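Local coordinates for ribosome-inactivating protein 3 (PDB 2PQG) that belongs to the plant family of ribosome-inactivating proteins and folds into a mixed beta sheet packed against helices, at residues I5-V8 / N12-Y15; S21-V26 / T192-V197. All blocks are in the same frame, centred on the assembly; numbering follows the deposited sequence.

Contact 1: residues I5-V8 / N12-Y15; sequences IFPV and NYPY
Phe6 and Tyr13 meet in a T-shaped (edge-to-face) stack. The edge of Phe6 points at the face of Tyr13, with the ring planes at 90° and the centroids 5.2 Å apart. CE2 of Phe6 does the touching. It lies over the rim of the Tyr13 ring rather than its middle, 3.8 Å from CD1 of Tyr13. The same edge meets the backbone, for Tyr13 O lies close to the Phe6 ring plane and 3.6 Å from Phe6 CE2. The ring can reach this far because CG of Phe6 stands anti to the backbone N (chi1 -173°), which carries it from the strand toward 12-15.

This is the tightly packed side. Phe6 is buried and also stacks with Phe18, while Met128 of helix 125-135 touches it. Tyr15 is buried too; its CA comes 4.3 Å from Phe6 CZ, and its OH is hydrogen-bonded to Met183 O. Tyr13 O accepts a hydrogen bond from Arg125 NH1, so the carbonyl at the Phe6 edge has a polar partner. Pro7 brings the CG and CD corner of its ring up to CD2 and CE2 of Tyr13, the two side chains crossing at about a right angle. Pro7 CG to Tyr13 CD2, at 3.2 Å, is unusually short, and its exact value is doubtful.

The outer side is looser. Ile5 is exposed there, and Pro7 and Tyr13 are partly so.

No hydrogen bond joins 5-8 to 12-15. Pro7 centres an inverse gamma turn, with a weak bond from Val8 N to Phe6 O (2.9 Å). Pro14 is the N-cap residue before helix 15-27. The pattern is that of a strand-loop-helix connection, here leading from the edge strand 2-7 of the mixed sheet into the first helix of the ribosome-inactivating protein fold.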
loop_
_atom_site.group_PDB
_atom_site.type_symbol
_atom_site.label_atom_id
_atom_site.label_comp_id
_atom_site.label_asym_id
_atom_site.label_seq_id
_atom_site.Cartn_x
_atom_site.Cartn_y
_atom_site.Cartn_z
ATOM N N ILE A 5 15.273 2.297 -2.373
ATOM C CA ILE A 5 15.303 1.859 -3.766
ATOM C C ILE A 5 15.188 0.345 -3.865
ATOM O O ILE A 5 15.934 -0.381 -3.205
ATOM C CB ILE A 5 16.600 2.296 -4.474
ATOM C CG1 ILE A 5 16.681 3.827 -4.518
ATOM C CG2 ILE A 5 16.639 1.725 -5.886
ATOM C CD1 ILE A 5 17.996 4.350 -5.060
ATOM N N PHE A 6 14.243 -0.128 -4.673
ATOM C CA PHE A 6 14.068 -1.553 -4.868
ATOM C C PHE A 6 14.146 -1.922 -6.365
ATOM O O PHE A 6 13.334 -1.469 -7.166
ATOM C CB PHE A 6 12.720 -2.041 -4.310
ATOM C CG PHE A 6 12.571 -3.527 -4.353
ATOM C CD1 PHE A 6 11.410 -4.105 -4.828
ATOM C CD2 PHE A 6 13.621 -4.352 -3.959
ATOM C CE1 PHE A 6 11.294 -5.494 -4.925
ATOM C CE2 PHE A 6 13.517 -5.741 -4.051
ATOM C CZ PHE A 6 12.350 -6.313 -4.535
ATOM N N PRO A 7 15.156 -2.724 -6.756
ATOM C CA PRO A 7 15.374 -3.167 -8.140
ATOM C C PRO A 7 14.422 -4.322 -8.407
ATOM O O PRO A 7 14.815 -5.494 -8.391
ATOM C CB PRO A 7 16.838 -3.582 -8.142
ATOM C CG PRO A 7 17.045 -4.073 -6.722
ATOM C CD PRO A 7 16.248 -3.153 -5.858
ATOM N N VAL A 8 13.159 -3.992 -8.657
ATOM C CA VAL A 8 12.127 -5.006 -8.847
ATOM C C VAL A 8 12.695 -6.263 -9.501
ATOM O O VAL A 8 12.716 -7.335 -8.896
ATOM C CB VAL A 8 10.963 -4.474 -9.702
ATOM C CG1 VAL A 8 9.794 -5.447 -9.670
ATOM C CG2 VAL A 8 10.534 -3.098 -9.216
ATOM N N ASN A 12 17.934 -11.642 -7.614
ATOM C CA ASN A 12 18.830 -11.924 -6.488
ATOM C C ASN A 12 18.564 -11.052 -5.244
ATOM O O ASN A 12 19.101 -11.322 -4.173
ATOM C CB ASN A 12 20.294 -11.746 -6.906
ATOM C CG ASN A 12 20.709 -12.672 -8.035
ATOM O OD1 ASN A 12 20.663 -13.897 -7.908
ATOM N ND2 ASN A 12 21.135 -12.083 -9.147
ATOM N N TYR A 13 17.752 -10.006 -5.396
ATOM C CA TYR A 13 17.412 -9.101 -4.290
ATOM C C TYR A 13 16.026 -9.490 -3.763
ATOM O O TYR A 13 14.998 -9.058 -4.304
ATOM C CB TYR A 13 17.384 -7.641 -4.780
ATOM C CG TYR A 13 17.366 -6.602 -3.676
ATOM C CD1 TYR A 13 16.797 -6.880 -2.434
ATOM C CD2 TYR A 13 17.878 -5.325 -3.886
ATOM C CE1 TYR A 13 16.733 -5.918 -1.432
ATOM C CE2 TYR A 13 17.816 -4.352 -2.888
ATOM C CZ TYR A 13 17.237 -4.657 -1.665
ATOM O OH TYR A 13 17.134 -3.698 -0.682
ATOM N N PRO A 14 15.983 -10.296 -2.686
ATOM C CA PRO A 14 14.702 -10.729 -2.119
ATOM C C PRO A 14 13.814 -9.641 -1.531
ATOM O O PRO A 14 14.287 -8.680 -0.937
ATOM C CB PRO A 14 15.121 -11.771 -1.087
ATOM C CG PRO A 14 16.481 -11.288 -0.645
ATOM C CD PRO A 14 17.121 -10.851 -1.927
ATOM N N TYR A 15 12.510 -9.805 -1.718
ATOM C CA TYR A 15 11.521 -8.872 -1.202
ATOM C C TYR A 15 11.708 -8.697 0.312
ATOM O O TYR A 15 11.613 -7.581 0.828
ATOM C CB TYR A 15 10.113 -9.402 -1.518
ATOM C CG TYR A 15 8.977 -8.692 -0.813
ATOM C CD1 TYR A 15 8.540 -7.431 -1.229
ATOM C CD2 TYR A 15 8.319 -9.298 0.259
ATOM C CE1 TYR A 15 7.465 -6.791 -0.600
ATOM C CE2 TYR A 15 7.248 -8.671 0.899
ATOM C CZ TYR A 15 6.822 -7.419 0.461
ATOM O OH TYR A 15 5.745 -6.812 1.069
#

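Contact 2: residues S21-V26 / T192-V197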
loop_
_atom_site.group_PDB
_atom_site.type_symbol
_atom_site.label_atom_id
_atom_site.label_comp_id
_atom_site.label_asym_id
_atom_site.label_seq_id
_atom_site.Cartn_x
_atom_site.Cartn_y
_atom_site.Cartn_z
ATOM N N SER A 21 15.046 -3.908 5.274
ATOM C CA SER A 21 15.858 -2.704 5.134
ATOM C C SER A 21 15.026 -1.433 5.334
ATOM O O SER A 21 15.431 -0.519 6.046
ATOM C CB SER A 21 16.533 -2.701 3.755
ATOM O OG SER A 21 17.165 -1.462 3.486
ATOM N N VAL A 22 13.852 -1.387 4.718
ATOM C CA VAL A 22 12.992 -0.224 4.832
ATOM C C VAL A 22 12.362 -0.088 6.233
ATOM O O VAL A 22 12.166 1.026 6.729
ATOM C CB VAL A 22 11.903 -0.253 3.731
ATOM C CG1 VAL A 22 10.997 0.972 3.847
ATOM C CG2 VAL A 22 12.564 -0.285 2.356
ATOM N N ARG A 23 12.040 -1.199 6.885
ATOM C CA ARG A 23 11.481 -1.077 8.219
ATOM C C ARG A 23 12.522 -0.511 9.168
ATOM O O ARG A 23 12.190 0.252 10.071
ATOM C CB ARG A 23 11.003 -2.420 8.752
ATOM C CG ARG A 23 9.563 -2.718 8.414
ATOM C CD ARG A 23 9.123 -3.975 9.105
ATOM N NE ARG A 23 7.958 -4.549 8.457
ATOM C CZ ARG A 23 7.718 -5.854 8.398
ATOM N NH1 ARG A 23 8.565 -6.711 8.957
ATOM N NH2 ARG A 23 6.645 -6.307 7.767
ATOM N N LYS A 24 13.781 -0.890 8.961
ATOM C CA LYS A 24 14.884 -0.416 9.797
ATOM C C LYS A 24 15.073 1.104 9.703
ATOM O O LYS A 24 15.416 1.756 10.694
ATOM C CB LYS A 24 16.186 -1.135 9.410
ATOM C CG LYS A 24 17.435 -0.591 10.096
ATOM C CD LYS A 24 18.649 -1.489 9.879
ATOM C CE LYS A 24 19.864 -0.959 10.633
ATOM N NZ LYS A 24 20.127 0.465 10.287
ATOM N N ASP A 25 14.838 1.672 8.524
ATOM C CA ASP A 25 14.986 3.109 8.358
ATOM C C ASP A 25 13.780 3.848 8.932
ATOM O O ASP A 25 13.897 4.987 9.384
ATOM C CB ASP A 25 15.160 3.443 6.877
ATOM C CG ASP A 25 16.388 2.775 6.269
ATOM O OD1 ASP A 25 16.506 2.751 5.024
ATOM O OD2 ASP A 25 17.240 2.275 7.040
ATOM N N VAL A 26 12.624 3.189 8.910
ATOM C CA VAL A 26 11.374 3.753 9.423
ATOM C C VAL A 26 11.356 3.710 10.949
ATOM O O VAL A 26 10.901 4.643 11.608
ATOM C CB VAL A 26 10.146 2.965 8.888
ATOM C CG1 VAL A 26 8.871 3.422 9.591
ATOM C CG2 VAL A 26 10.023 3.158 7.384
ATOM N N THR A 192 2.595 -10.148 8.610
ATOM C CA THR A 192 1.805 -11.284 8.153
ATOM C C THR A 192 1.745 -11.190 6.617
ATOM O O THR A 192 1.700 -12.199 5.918
ATOM C CB THR A 192 0.370 -11.273 8.773
ATOM O OG1 THR A 192 -0.387 -12.381 8.262
ATOM C CG2 THR A 192 -0.347 -9.961 8.472
ATOM N N VAL A 193 1.769 -9.962 6.109
ATOM C CA VAL A 193 1.738 -9.713 4.673
ATOM C C VAL A 193 3.135 -9.863 4.066
ATOM O O VAL A 193 3.294 -10.468 3.003
ATOM C CB VAL A 193 1.209 -8.294 4.361
ATOM C CG1 VAL A 193 1.457 -7.946 2.895
ATOM C CG2 VAL A 193 -0.277 -8.232 4.678
ATOM N N SER A 194 4.144 -9.308 4.733
ATOM C CA SER A 194 5.501 -9.415 4.236
ATOM C C SER A 194 5.927 -10.886 4.211
ATOM O O SER A 194 6.665 -11.298 3.316
ATOM C CB SER A 194 6.454 -8.590 5.096
ATOM O OG SER A 194 6.409 -9.003 6.444
ATOM N N ARG A 195 5.462 -11.687 5.174
ATOM C CA ARG A 195 5.816 -13.110 5.177
ATOM C C ARG A 195 5.162 -13.824 3.997
ATOM O O ARG A 195 5.788 -14.639 3.330
ATOM C CB ARG A 195 5.376 -13.805 6.467
ATOM C CG ARG A 195 6.186 -13.446 7.698
ATOM C CD ARG A 195 6.061 -14.532 8.758
ATOM N NE ARG A 195 4.668 -14.796 9.111
ATOM C CZ ARG A 195 3.959 -14.070 9.969
ATOM N NH1 ARG A 195 2.694 -14.390 10.217
ATOM N NH2 ARG A 195 4.518 -13.037 10.589
ATOM N N THR A 196 3.896 -13.512 3.745
ATOM C CA THR A 196 3.158 -14.132 2.652
ATOM C C THR A 196 3.628 -13.645 1.289
ATOM O O THR A 196 3.770 -14.444 0.360
ATOM C CB THR A 196 1.645 -13.876 2.798
ATOM O OG1 THR A 196 1.186 -14.464 4.022
ATOM C CG2 THR A 196 0.875 -14.490 1.628
ATOM N N VAL A 197 3.881 -12.345 1.163
ATOM C CA VAL A 197 4.341 -11.811 -0.110
ATOM C C VAL A 197 5.763 -12.268 -0.423
ATOM O O VAL A 197 6.095 -12.471 -1.591
ATOM C CB VAL A 197 4.300 -10.267 -0.151
ATOM C CG1 VAL A 197 4.904 -9.768 -1.469
ATOM C CG2 VAL A 197 2.873 -9.784 -0.011
HETATM O O HOH W 1 8.778 -9.537 8.918
#
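Arg23 and Ser194 carry the whole direct contact between 21-26 and 192-197. The closest CA atoms, those of Arg23 and Ser194, are 11.0 Å apart, so a long side chain has to span the gap.

The direct interaction is a hydrogen bond. Arg23 NH2 donates to Ser194 OG at 3.0 Å, with an N-H...O angle of 145°. The bond is somewhat bent, and OG is tilted 22° out of the guanidinium plane. The arginine chain is extended from CG to NE, which brings the guanidinium across to the second helix. On the serine, chi1 of 58° sets OG between the backbone N and the carbonyl carbon, on the side facing Arg23.

A second link runs through water. Water 1 accepts from Arg23 NH1 at 2.8 Å and lies in the guanidinium plane, at its edge. Its bond to Ser194 OG is weak and long, at 3.5 Å. The water thus connects NH1 to the same hydroxyl.

Van der Waals contact is slight. Ser194 CB rests 3.5 Å from the polar NH2 of Arg23, and the two segments bury just 67 Å² between them.

The strongest polar partner of Arg23 is Gly187 O, bonded to NH2; NE is bonded to Leu188 O. The proton of Ser194 OG has two weak acceptors nearby, Phe190 O and Asn191 O, and may be shared.

The partners of the guanidinium are therefore carbonyls, a hydroxyl and a water. Its positive charge is probably eased by the negative end of the helix 171-189 dipole. The chemistry implies a polar bridge that ties helix 15-27 to the C-terminal end of helix 171-189 and the start of helix 191-199. Between 21-26 and 192-197 little packing backs it, though apolar side chains join the helices nearby.

From the N terminus, the chain enters through edge strand 2-7 and passes through a short loop into helix 15-27. Contact 1 closes this loop, with three residues between its segments. Contact 2 opens only after that, so the two follow in series and neither nest nor cross. It closes a far larger loop of 165 residues, which includes the rest of the mixed sheet and several helices. Helix 15-27 joins the two sites: it starts at Tyr15 in contact 1 and bears Arg23 in contact 2. The contact centres lie about 13 Å apart. They touch where Tyr15 CE2 packs 3.5 Å from Val197 CG1, linking the N-terminal strand and helix to helix 191-199.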